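Local structure of nucleoprotein (Rift Valley fever virus, 4H5P) at residues A[36-41]-A[105-110]; A[118-123]-A[141-146]; A[131-136]-A[170-175]. The protein encapsidates the viral genomic RNA in a non-helical ribonucleoprotein, shielding it from nucleases and providing the template for transcription and replication. All blocks are in the same frame, centred on the assembly; numbering follows the deposited sequence.

Contact 1: residues A[36-41]-A[105-110]; sequences RRVIEL and SRVAAA. With nucleotides of chain E.
V38 CG1 packs on A110 CB at 3.6 Å, the apolar centre of a contact between two helices inclined at 113°, whose axes come within 9.2 Å. V38 is turned with CG1 anti to the backbone N (chi1 173°), which lays this methyl against both A110 CB and the backbone carbonyl oxygen of R106, while CG2 rests on R106 CB at 4.0 Å. I39 borders A110 more loosely, CG1 to CB at 4.4 Å.

The polar work is done beyond this packing. From the CB that V38 touches, the R106 chain runs extended to the phosphate of U4 of chain E. Its NE gives OP2 of U4 a nearly straight bond of 2.6 Å (169°), OP2 lying in the guanidinium plane at the edge, and NH2 adds a weak bond to the same oxygen. Carbonyls of P97, S98 and E101 and the N96 side chain hold the NH1 and NH2 ends, so the RNA-binding group is fixed from both protein and RNA.

Helix 35-46 thus backs helix 104-110 at the RNA site; L102 and F33 also touch V38, M57 of helix 50-63 touches V107, and Y4 of the second subunit packs on I39.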
loop_
_atom_site.group_PDB
_atom_site.type_symbol
_atom_site.label_atom_id
_atom_site.label_comp_id
_atom_site.label_asym_id
_atom_site.label_seq_id
_atom_site.Cartn_x
_atom_site.Cartn_y
_atom_site.Cartn_z
ATOM N N ARG A 36 14.243 -28.827 10.055
ATOM C CA ARG A 36 13.718 -30.160 10.413
ATOM C C ARG A 36 12.213 -30.268 10.129
ATOM O O ARG A 36 11.756 -31.315 9.666
ATOM C CB ARG A 36 13.969 -30.470 11.895
ATOM C CG ARG A 36 15.436 -30.588 12.257
ATOM C CD ARG A 36 15.627 -30.552 13.762
ATOM N NE ARG A 36 17.046 -30.435 14.109
ATOM C CZ ARG A 36 17.716 -29.285 14.195
ATOM N NH1 ARG A 36 17.103 -28.130 13.959
ATOM N NH2 ARG A 36 19.006 -29.283 14.511
ATOM N N ARG A 37 11.458 -29.189 10.422
ATOM C CA ARG A 37 10.018 -29.123 10.197
ATOM C C ARG A 37 9.710 -29.108 8.686
ATOM O O ARG A 37 8.740 -29.733 8.250
ATOM C CB ARG A 37 9.417 -27.886 10.904
ATOM C CG ARG A 37 7.880 -27.738 10.775
ATOM C CD ARG A 37 7.111 -28.925 11.335
ATOM N NE ARG A 37 5.664 -28.707 11.281
ATOM C CZ ARG A 37 4.761 -29.682 11.244
ATOM N NH1 ARG A 37 5.143 -30.952 11.237
ATOM N NH2 ARG A 37 3.467 -29.393 11.199
ATOM N N VAL A 38 10.554 -28.420 7.900
ATOM C CA VAL A 38 10.402 -28.341 6.452
ATOM C C VAL A 38 10.582 -29.743 5.848
ATOM O O VAL A 38 9.717 -30.193 5.098
ATOM C CB VAL A 38 11.361 -27.294 5.822
ATOM C CG1 VAL A 38 11.310 -27.340 4.292
ATOM C CG2 VAL A 38 11.038 -25.884 6.332
ATOM N N ILE A 39 11.674 -30.443 6.201
ATOM C CA ILE A 39 11.971 -31.783 5.694
ATOM C C ILE A 39 10.870 -32.769 6.138
ATOM O O ILE A 39 10.437 -33.587 5.325
ATOM C CB ILE A 39 13.401 -32.236 6.107
ATOM C CG1 ILE A 39 14.445 -31.255 5.516
ATOM C CG2 ILE A 39 13.686 -33.687 5.664
ATOM C CD1 ILE A 39 15.829 -31.333 6.094
ATOM N N GLU A 40 10.393 -32.657 7.396
ATOM C CA GLU A 40 9.318 -33.500 7.919
ATOM C C GLU A 40 8.044 -33.349 7.073
ATOM O O GLU A 40 7.415 -34.357 6.749
ATOM C CB GLU A 40 9.034 -33.162 9.394
ATOM C CG GLU A 40 7.923 -33.982 10.018
ATOM C CD GLU A 40 7.587 -33.637 11.455
ATOM O OE1 GLU A 40 7.625 -32.440 11.821
ATOM O OE2 GLU A 40 7.251 -34.575 12.211
ATOM N N LEU A 41 7.679 -32.105 6.714
ATOM C CA LEU A 41 6.492 -31.840 5.892
ATOM C C LEU A 41 6.699 -32.367 4.463
ATOM O O LEU A 41 5.770 -32.921 3.877
ATOM C CB LEU A 41 6.114 -30.348 5.880
ATOM C CG LEU A 41 5.523 -29.776 7.172
ATOM C CD1 LEU A 41 5.502 -28.267 7.119
ATOM C CD2 LEU A 41 4.113 -30.321 7.450
ATOM N N SER A 105 10.640 -21.012 -0.926
ATOM C CA SER A 105 11.793 -20.419 -0.231
ATOM C C SER A 105 12.236 -21.268 0.963
ATOM O O SER A 105 13.433 -21.386 1.213
ATOM C CB SER A 105 11.457 -19.013 0.256
ATOM O OG SER A 105 11.568 -18.065 -0.792
ATOM N N ARG A 106 11.271 -21.854 1.704
ATOM C CA ARG A 106 11.589 -22.679 2.870
ATOM C C ARG A 106 12.236 -23.998 2.442
ATOM O O ARG A 106 13.160 -24.458 3.111
ATOM C CB ARG A 106 10.348 -22.926 3.731
ATOM C CG ARG A 106 10.005 -21.719 4.592
ATOM C CD ARG A 106 8.608 -21.808 5.159
ATOM N NE ARG A 106 8.260 -20.553 5.823
ATOM C CZ ARG A 106 7.142 -20.334 6.509
ATOM N NH1 ARG A 106 6.228 -21.291 6.630
ATOM N NH2 ARG A 106 6.929 -19.157 7.078
ATOM N N VAL A 107 11.789 -24.570 1.307
ATOM C CA VAL A 107 12.336 -25.812 0.762
ATOM C C VAL A 107 13.804 -25.561 0.400
ATOM O O VAL A 107 14.680 -26.323 0.836
ATOM C CB VAL A 107 11.508 -26.354 -0.445
ATOM C CG1 VAL A 107 12.214 -27.535 -1.124
ATOM C CG2 VAL A 107 10.108 -26.767 -0.003
ATOM N N ALA A 108 14.067 -24.442 -0.331
ATOM C CA ALA A 108 15.416 -24.054 -0.741
ATOM C C ALA A 108 16.327 -23.776 0.476
ATOM O O ALA A 108 17.499 -24.169 0.466
ATOM C CB ALA A 108 15.352 -22.826 -1.646
ATOM N N ALA A 109 15.775 -23.140 1.528
ATOM C CA ALA A 109 16.508 -22.784 2.746
ATOM C C ALA A 109 16.894 -24.008 3.574
ATOM O O ALA A 109 18.001 -24.056 4.099
ATOM C CB ALA A 109 15.687 -21.811 3.597
ATOM N N ALA A 110 15.972 -24.982 3.710
ATOM C CA ALA A 110 16.190 -26.205 4.488
ATOM C C ALA A 110 17.220 -27.135 3.836
ATOM O O ALA A 110 17.931 -27.851 4.546
ATOM C CB ALA A 110 14.872 -26.947 4.664
ATOM P P U E 4 10.699 -17.756 6.506
ATOM O OP1 U E 4 10.732 -18.168 7.924
ATOM O OP2 U E 4 9.746 -18.398 5.582
ATOM O "O5'" U E 4 10.450 -16.166 6.420
ATOM C "C5'" U E 4 10.528 -15.516 5.149
ATOM C "C4'" U E 4 10.578 -14.012 5.291
ATOM O "O4'" U E 4 11.927 -13.604 5.616
ATOM C "C3'" U E 4 10.269 -13.276 4.001
ATOM O "O3'" U E 4 8.842 -13.126 3.836
ATOM C "C2'" U E 4 10.984 -11.932 4.188
ATOM O "O2'" U E 4 10.160 -10.953 4.796
ATOM C "C1'" U E 4 12.147 -12.287 5.127
ATOM N N1 U E 4 13.549 -12.175 4.503
ATOM C C2 U E 4 14.073 -10.906 4.196
ATOM O O2 U E 4 13.447 -9.866 4.333
ATOM N N3 U E 4 15.372 -10.911 3.712
ATOM C C4 U E 4 16.191 -12.018 3.512
ATOM O O4 U E 4 17.327 -11.868 3.038
ATOM C C5 U E 4 15.581 -13.293 3.860
ATOM C C6 U E 4 14.323 -13.316 4.350
ATOM P P U E 6 7.204 -10.291 -1.944
ATOM O OP1 U E 6 6.192 -9.450 -2.618
ATOM O OP2 U E 6 6.765 -11.453 -1.127
ATOM O "O5'" U E 6 8.264 -10.812 -3.017
ATOM C "C5'" U E 6 8.769 -9.958 -4.040
ATOM C "C4'" U E 6 9.294 -10.790 -5.202
ATOM O "O4'" U E 6 10.492 -11.504 -4.787
ATOM C "C3'" U E 6 8.313 -11.867 -5.715
ATOM O "O3'" U E 6 8.328 -11.903 -7.144
ATOM C "C2'" U E 6 8.877 -13.158 -5.108
ATOM O "O2'" U E 6 8.547 -14.309 -5.854
ATOM C "C1'" U E 6 10.372 -12.860 -5.185
ATOM N N1 U E 6 11.252 -13.712 -4.302
ATOM C C2 U E 6 12.350 -14.366 -4.864
ATOM O O2 U E 6 12.633 -14.318 -6.057
ATOM N N3 U E 6 13.108 -15.094 -3.972
ATOM C C4 U E 6 12.910 -15.206 -2.606
ATOM O O4 U E 6 13.694 -15.873 -1.939
ATOM C C5 U E 6 11.769 -14.478 -2.085
ATOM C C6 U E 6 11.008 -13.764 -2.929
#

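Contact 2: residues A[118-123]-A[141-146]; sequences ALVVLS and PRHMMH
L119 is pressed into the backbone of the 141-146 loop, with CB 3.2 Å from R142 O. Of its two methyls, CD1 lies against the carbonyl oxygens of both R142 and H143, at 3.4 and 3.5 Å, and CD2 lies 3.3 Å from M145 O. Both also touch H146 CB, where the two side chains cross at about a right angle. The chi1 of -66° sets CG opposite the carbonyl carbon and carries the branched end into the curve of the short 3-10 segment 142-144 and the inverse gamma turn centred on M145. This is the tight part of the contact, closed further by L62 of helix 50-63, which touches both L119 and H146.

The partly exposed side is made by V120, R142 and H143. V120 CG2 stands over one face of the H143 ring, 3.8 Å from its centroid and 25° off the normal, displaced toward the rim: a CH-pi contact in which NE2 and CE1 are the nearest ring atoms. The imidazole also stacks with F221. R142 lays its CB beside V120, then bends at chi2 (-69°) to pass S123. There NE comes to 3.2 Å from S123 OG, but the angle is too poor for a hydrogen bond. The guanidinium instead finds its strong partner in D134, through a salt bridge from NH2, while S123 OG receives a weak bond from the backbone N of G130.

No hydrogen bond joins the two segments. Between them the join rests on shape and dispersion, with loop carbonyls against aliphatic carbons and V120 on the H143 ring, while the charge of R142 is probably balanced by D134 in a salt bridge that ties the loop to helix 130-134.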
loop_
_atom_site.group_PDB
_atom_site.type_symbol
_atom_site.label_atom_id
_atom_site.label_comp_id
_atom_site.label_asym_id
_atom_site.label_seq_id
_atom_site.Cartn_x
_atom_site.Cartn_y
_atom_site.Cartn_z
ATOM N N ALA A 118 23.205 -25.954 -7.043
ATOM C CA ALA A 118 22.344 -25.656 -8.192
ATOM C C ALA A 118 22.661 -24.279 -8.788
ATOM O O ALA A 118 22.547 -24.109 -9.999
ATOM C CB ALA A 118 20.878 -25.728 -7.785
ATOM N N LEU A 119 23.097 -23.323 -7.939
ATOM C CA LEU A 119 23.443 -21.933 -8.292
ATOM C C LEU A 119 24.534 -21.805 -9.364
ATOM O O LEU A 119 24.543 -20.810 -10.090
ATOM C CB LEU A 119 23.902 -21.158 -7.051
ATOM C CG LEU A 119 22.881 -20.901 -5.948
ATOM C CD1 LEU A 119 23.566 -20.271 -4.741
ATOM C CD2 LEU A 119 21.724 -20.016 -6.447
ATOM N N VAL A 120 25.461 -22.778 -9.444
ATOM C CA VAL A 120 26.539 -22.766 -10.435
ATOM C C VAL A 120 25.931 -22.943 -11.840
ATOM O O VAL A 120 26.303 -22.214 -12.766
ATOM C CB VAL A 120 27.614 -23.839 -10.124
ATOM C CG1 VAL A 120 28.746 -23.804 -11.142
ATOM C CG2 VAL A 120 28.168 -23.658 -8.718
ATOM N N VAL A 121 24.968 -23.879 -11.973
ATOM C CA VAL A 121 24.273 -24.188 -13.227
ATOM C C VAL A 121 23.235 -23.107 -13.552
ATOM O O VAL A 121 23.096 -22.735 -14.712
ATOM C CB VAL A 121 23.598 -25.593 -13.172
ATOM C CG1 VAL A 121 22.974 -25.977 -14.511
ATOM C CG2 VAL A 121 24.587 -26.664 -12.724
ATOM N N LEU A 122 22.509 -22.618 -12.534
ATOM C CA LEU A 122 21.390 -21.682 -12.680
ATOM C C LEU A 122 21.779 -20.206 -12.724
ATOM O O LEU A 122 20.915 -19.365 -13.000
ATOM C CB LEU A 122 20.371 -21.908 -11.545
ATOM C CG LEU A 122 19.740 -23.298 -11.515
ATOM C CD1 LEU A 122 18.680 -23.409 -10.464
ATOM C CD2 LEU A 122 19.157 -23.631 -12.836
ATOM N N SER A 123 23.063 -19.904 -12.496
ATOM C CA SER A 123 23.663 -18.571 -12.450
ATOM C C SER A 123 22.979 -17.495 -13.356
ATOM O O SER A 123 22.590 -16.440 -12.854
ATOM C CB SER A 123 25.141 -18.664 -12.812
ATOM O OG SER A 123 25.762 -17.394 -12.746
ATOM N N PRO A 141 31.911 -15.799 -6.093
ATOM C CA PRO A 141 31.530 -17.184 -5.776
ATOM C C PRO A 141 30.051 -17.465 -6.033
ATOM O O PRO A 141 29.175 -16.945 -5.335
ATOM C CB PRO A 141 31.877 -17.319 -4.290
ATOM C CG PRO A 141 32.843 -16.234 -4.013
ATOM C CD PRO A 141 32.409 -15.107 -4.888
ATOM N N ARG A 142 29.790 -18.294 -7.059
ATOM C CA ARG A 142 28.448 -18.695 -7.496
ATOM C C ARG A 142 27.660 -19.392 -6.379
ATOM O O ARG A 142 26.439 -19.277 -6.351
ATOM C CB ARG A 142 28.526 -19.618 -8.734
ATOM C CG ARG A 142 29.222 -19.019 -9.965
ATOM C CD ARG A 142 28.407 -17.903 -10.586
ATOM N NE ARG A 142 28.896 -17.485 -11.900
ATOM C CZ ARG A 142 29.668 -16.425 -12.118
ATOM N NH1 ARG A 142 30.089 -15.679 -11.103
ATOM N NH2 ARG A 142 30.024 -16.101 -13.354
ATOM N N HIS A 143 28.350 -20.085 -5.449
ATOM C CA HIS A 143 27.721 -20.809 -4.333
ATOM C C HIS A 143 27.106 -19.867 -3.283
ATOM O O HIS A 143 26.291 -20.318 -2.482
ATOM C CB HIS A 143 28.737 -21.744 -3.665
ATOM C CG HIS A 143 29.158 -22.883 -4.534
ATOM N ND1 HIS A 143 30.311 -22.823 -5.295
ATOM C CD2 HIS A 143 28.559 -24.078 -4.745
ATOM C CE1 HIS A 143 30.382 -23.982 -5.932
ATOM N NE2 HIS A 143 29.349 -24.768 -5.637
ATOM N N MET A 144 27.470 -18.577 -3.298
ATOM C CA MET A 144 26.978 -17.568 -2.352
ATOM C C MET A 144 25.776 -16.801 -2.889
ATOM O O MET A 144 25.222 -15.948 -2.188
ATOM C CB MET A 144 28.101 -16.553 -2.058
ATOM C CG MET A 144 29.205 -17.088 -1.185
ATOM S SD MET A 144 30.423 -15.795 -0.866
ATOM C CE MET A 144 31.304 -16.509 0.503
ATOM N N MET A 145 25.384 -17.091 -4.134
ATOM C CA MET A 145 24.359 -16.360 -4.868
ATOM C C MET A 145 22.895 -16.754 -4.518
ATOM O O MET A 145 22.051 -16.875 -5.411
ATOM C CB MET A 145 24.628 -16.478 -6.376
ATOM C CG MET A 145 25.901 -15.726 -6.817
ATOM S SD MET A 145 26.212 -15.826 -8.593
ATOM C CE MET A 145 24.722 -15.123 -9.205
ATOM N N HIS A 146 22.577 -16.833 -3.210
ATOM C CA HIS A 146 21.225 -17.099 -2.677
ATOM C C HIS A 146 21.216 -16.874 -1.167
ATOM O O HIS A 146 22.199 -17.242 -0.527
ATOM C CB HIS A 146 20.730 -18.535 -2.996
ATOM C CG HIS A 146 19.252 -18.700 -2.809
ATOM N ND1 HIS A 146 18.735 -19.274 -1.670
ATOM C CD2 HIS A 146 18.230 -18.272 -3.591
ATOM C CE1 HIS A 146 17.424 -19.221 -1.812
ATOM N NE2 HIS A 146 17.078 -18.604 -2.943
#

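Contact 3: residues A[131-136]-A[170-175]; sequences TTMDGL and SLYLLQ
The side-chain amide of Q175 donates from NE2 to L171 O at 3.2 Å, one turn back in helix 159-180, and this internal bond fixes the amide against which L136 packs. It is fairly straight at NE2 (155°), and the donor lies in the carbonyl plane of L171 with the oxygen close to the plane of the amide. A bend at chi2 (-47°) returns the amide toward L171 O, while CG, on the side set by chi1, meets M133 and L136. L136, arriving from the opposite direction, sets CD1 3.6 Å from Q175 CD, so that a leucine methyl lies against the fastened amide.

M133 is the main bridge. Its chain is bent at both chi2 and chi3, and the two bends bring the sulfur to the Y172 ring. M133 SD comes to 3.5 Å from Y172 CD1 and 3.8 Å from Q175 CG. The line from this sulfur to the Y172 ring centroid, 4.8 Å long, is oblique to the ring, a Met-aromatic contact. Separately, M133 CG meets the edge of the ring in plane, 3.6 Å from Y172 CD1. M133 CE passes on to L171 CD2 at 4.0 Å and to the backbone of Y172. The side chains of M133 and Y172 cross at about a right angle.

Y140 touches both M133 and Y172, and the Y172 hydroxyl is hydrogen-bonded to V128 O, which lies in the chain leading into helix 130-134. Across the segments themselves no hydrogen bond is made: M133 provides the buried apolar join through sulfur, methyl and ring carbons, L136 lies at the solvent rim, and one N-H of the Q175 amide is used within its own helix, on L171 O.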
loop_
_atom_site.group_PDB
_atom_site.type_symbol
_atom_site.label_atom_id
_atom_site.label_comp_id
_atom_site.label_asym_id
_atom_site.label_seq_id
_atom_site.Cartn_x
_atom_site.Cartn_y
_atom_site.Cartn_z
ATOM N N THR A 131 27.205 -13.141 -14.120
ATOM C CA THR A 131 27.804 -12.140 -15.011
ATOM C C THR A 131 27.699 -10.752 -14.349
ATOM O O THR A 131 28.696 -10.031 -14.310
ATOM C CB THR A 131 27.130 -12.202 -16.400
ATOM O OG1 THR A 131 27.359 -13.494 -16.961
ATOM C CG2 THR A 131 27.651 -11.141 -17.370
ATOM N N THR A 132 26.507 -10.408 -13.793
ATOM C CA THR A 132 26.255 -9.144 -13.084
ATOM C C THR A 132 27.159 -9.074 -11.847
ATOM O O THR A 132 27.761 -8.034 -11.601
ATOM C CB THR A 132 24.759 -9.013 -12.731
ATOM O OG1 THR A 132 24.000 -9.078 -13.937
ATOM C CG2 THR A 132 24.430 -7.716 -11.988
ATOM N N MET A 133 27.283 -10.189 -11.098
ATOM C CA MET A 133 28.140 -10.241 -9.908
ATOM C C MET A 133 29.629 -10.095 -10.269
ATOM O O MET A 133 30.370 -9.463 -9.516
ATOM C CB MET A 133 27.903 -11.521 -9.109
ATOM C CG MET A 133 26.583 -11.530 -8.334
ATOM S SD MET A 133 26.120 -10.012 -7.433
ATOM C CE MET A 133 27.474 -9.890 -6.240
ATOM N N ASP A 134 30.045 -10.636 -11.440
ATOM C CA ASP A 134 31.420 -10.581 -11.945
ATOM C C ASP A 134 31.845 -9.153 -12.263
ATOM O O ASP A 134 33.017 -8.828 -12.105
ATOM C CB ASP A 134 31.606 -11.484 -13.172
ATOM C CG ASP A 134 31.787 -12.958 -12.836
ATOM O OD1 ASP A 134 32.038 -13.274 -11.651
ATOM O OD2 ASP A 134 31.702 -13.790 -13.760
ATOM N N GLY A 135 30.888 -8.312 -12.654
ATOM C CA GLY A 135 31.124 -6.901 -12.941
ATOM C C GLY A 135 31.391 -6.071 -11.695
ATOM O O GLY A 135 31.971 -4.987 -11.786
ATOM N N LEU A 136 30.971 -6.579 -10.514
ATOM C CA LEU A 136 31.158 -5.912 -9.217
ATOM C C LEU A 136 32.400 -6.437 -8.496
ATOM O O LEU A 136 33.066 -5.684 -7.790
ATOM C CB LEU A 136 29.925 -6.097 -8.324
ATOM C CG LEU A 136 28.586 -5.637 -8.900
ATOM C CD1 LEU A 136 27.454 -6.134 -8.062
ATOM C CD2 LEU A 136 28.522 -4.118 -9.051
ATOM N N SER A 170 27.088 -10.883 1.509
ATOM C CA SER A 170 26.302 -9.645 1.639
ATOM C C SER A 170 26.358 -8.788 0.373
ATOM O O SER A 170 25.413 -8.043 0.126
ATOM C CB SER A 170 26.774 -8.818 2.828
ATOM O OG SER A 170 26.464 -9.477 4.042
ATOM N N LEU A 171 27.444 -8.887 -0.440
ATOM C CA LEU A 171 27.544 -8.149 -1.712
ATOM C C LEU A 171 26.444 -8.653 -2.652
ATOM O O LEU A 171 25.813 -7.841 -3.323
ATOM C CB LEU A 171 28.943 -8.267 -2.359
ATOM C CG LEU A 171 29.191 -7.440 -3.643
ATOM C CD1 LEU A 171 29.388 -5.967 -3.338
ATOM C CD2 LEU A 171 30.389 -7.948 -4.401
ATOM N N TYR A 172 26.163 -9.985 -2.633
ATOM C CA TYR A 172 25.063 -10.567 -3.400
ATOM C C TYR A 172 23.729 -10.134 -2.822
ATOM O O TYR A 172 22.851 -9.734 -3.581
ATOM C CB TYR A 172 25.107 -12.109 -3.471
ATOM C CG TYR A 172 24.045 -12.635 -4.419
ATOM C CD1 TYR A 172 24.184 -12.491 -5.796
ATOM C CD2 TYR A 172 22.848 -13.156 -3.938
ATOM C CE1 TYR A 172 23.182 -12.898 -6.673
ATOM C CE2 TYR A 172 21.833 -13.561 -4.808
ATOM C CZ TYR A 172 22.011 -13.441 -6.177
ATOM O OH TYR A 172 21.036 -13.827 -7.071
ATOM N N LEU A 173 23.579 -10.240 -1.478
ATOM C CA LEU A 173 22.350 -9.932 -0.736
ATOM C C LEU A 173 21.895 -8.508 -0.993
ATOM O O LEU A 173 20.697 -8.273 -1.110
ATOM C CB LEU A 173 22.522 -10.193 0.776
ATOM C CG LEU A 173 22.569 -11.682 1.239
ATOM C CD1 LEU A 173 22.654 -11.785 2.744
ATOM C CD2 LEU A 173 21.321 -12.463 0.792
ATOM N N LEU A 174 22.855 -7.577 -1.152
ATOM C CA LEU A 174 22.608 -6.174 -1.452
ATOM C C LEU A 174 21.949 -6.030 -2.832
ATOM O O LEU A 174 20.928 -5.356 -2.940
ATOM C CB LEU A 174 23.947 -5.398 -1.384
ATOM C CG LEU A 174 23.953 -3.898 -1.702
ATOM C CD1 LEU A 174 23.112 -3.109 -0.707
ATOM C CD2 LEU A 174 25.376 -3.358 -1.718
ATOM N N GLN A 175 22.510 -6.683 -3.871
ATOM C CA GLN A 175 21.987 -6.629 -5.240
ATOM C C GLN A 175 20.644 -7.328 -5.332
ATOM O O GLN A 175 19.698 -6.762 -5.878
ATOM C CB GLN A 175 22.963 -7.253 -6.261
ATOM C CG GLN A 175 24.428 -6.870 -6.101
ATOM C CD GLN A 175 24.683 -5.385 -5.898
ATOM O OE1 GLN A 175 24.238 -4.524 -6.676
ATOM N NE2 GLN A 175 25.411 -5.061 -4.838
#

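How the contacts relate
From the N terminus, contact 1 comes first: it brings helix 104-110 back to helix 35-46 across 63 mostly helical residues, and closes before the others open. Helix 112-122 follows directly and begins contact 2, whose loop 141-146 returns over it after an excursion through helix 130-134. That helix starts contact 3, completed only by helix 159-180, so contacts 2 and 3 cross along the chain. They also touch in space, through a salt bridge and through Y172. Contact 1 meets contact 2 more lightly, where A108 CB packs on H146, and has no touch with contact 3. Together they join the RNA-binding helix 104-110, through helix 112-122, to the helix 159-180 region.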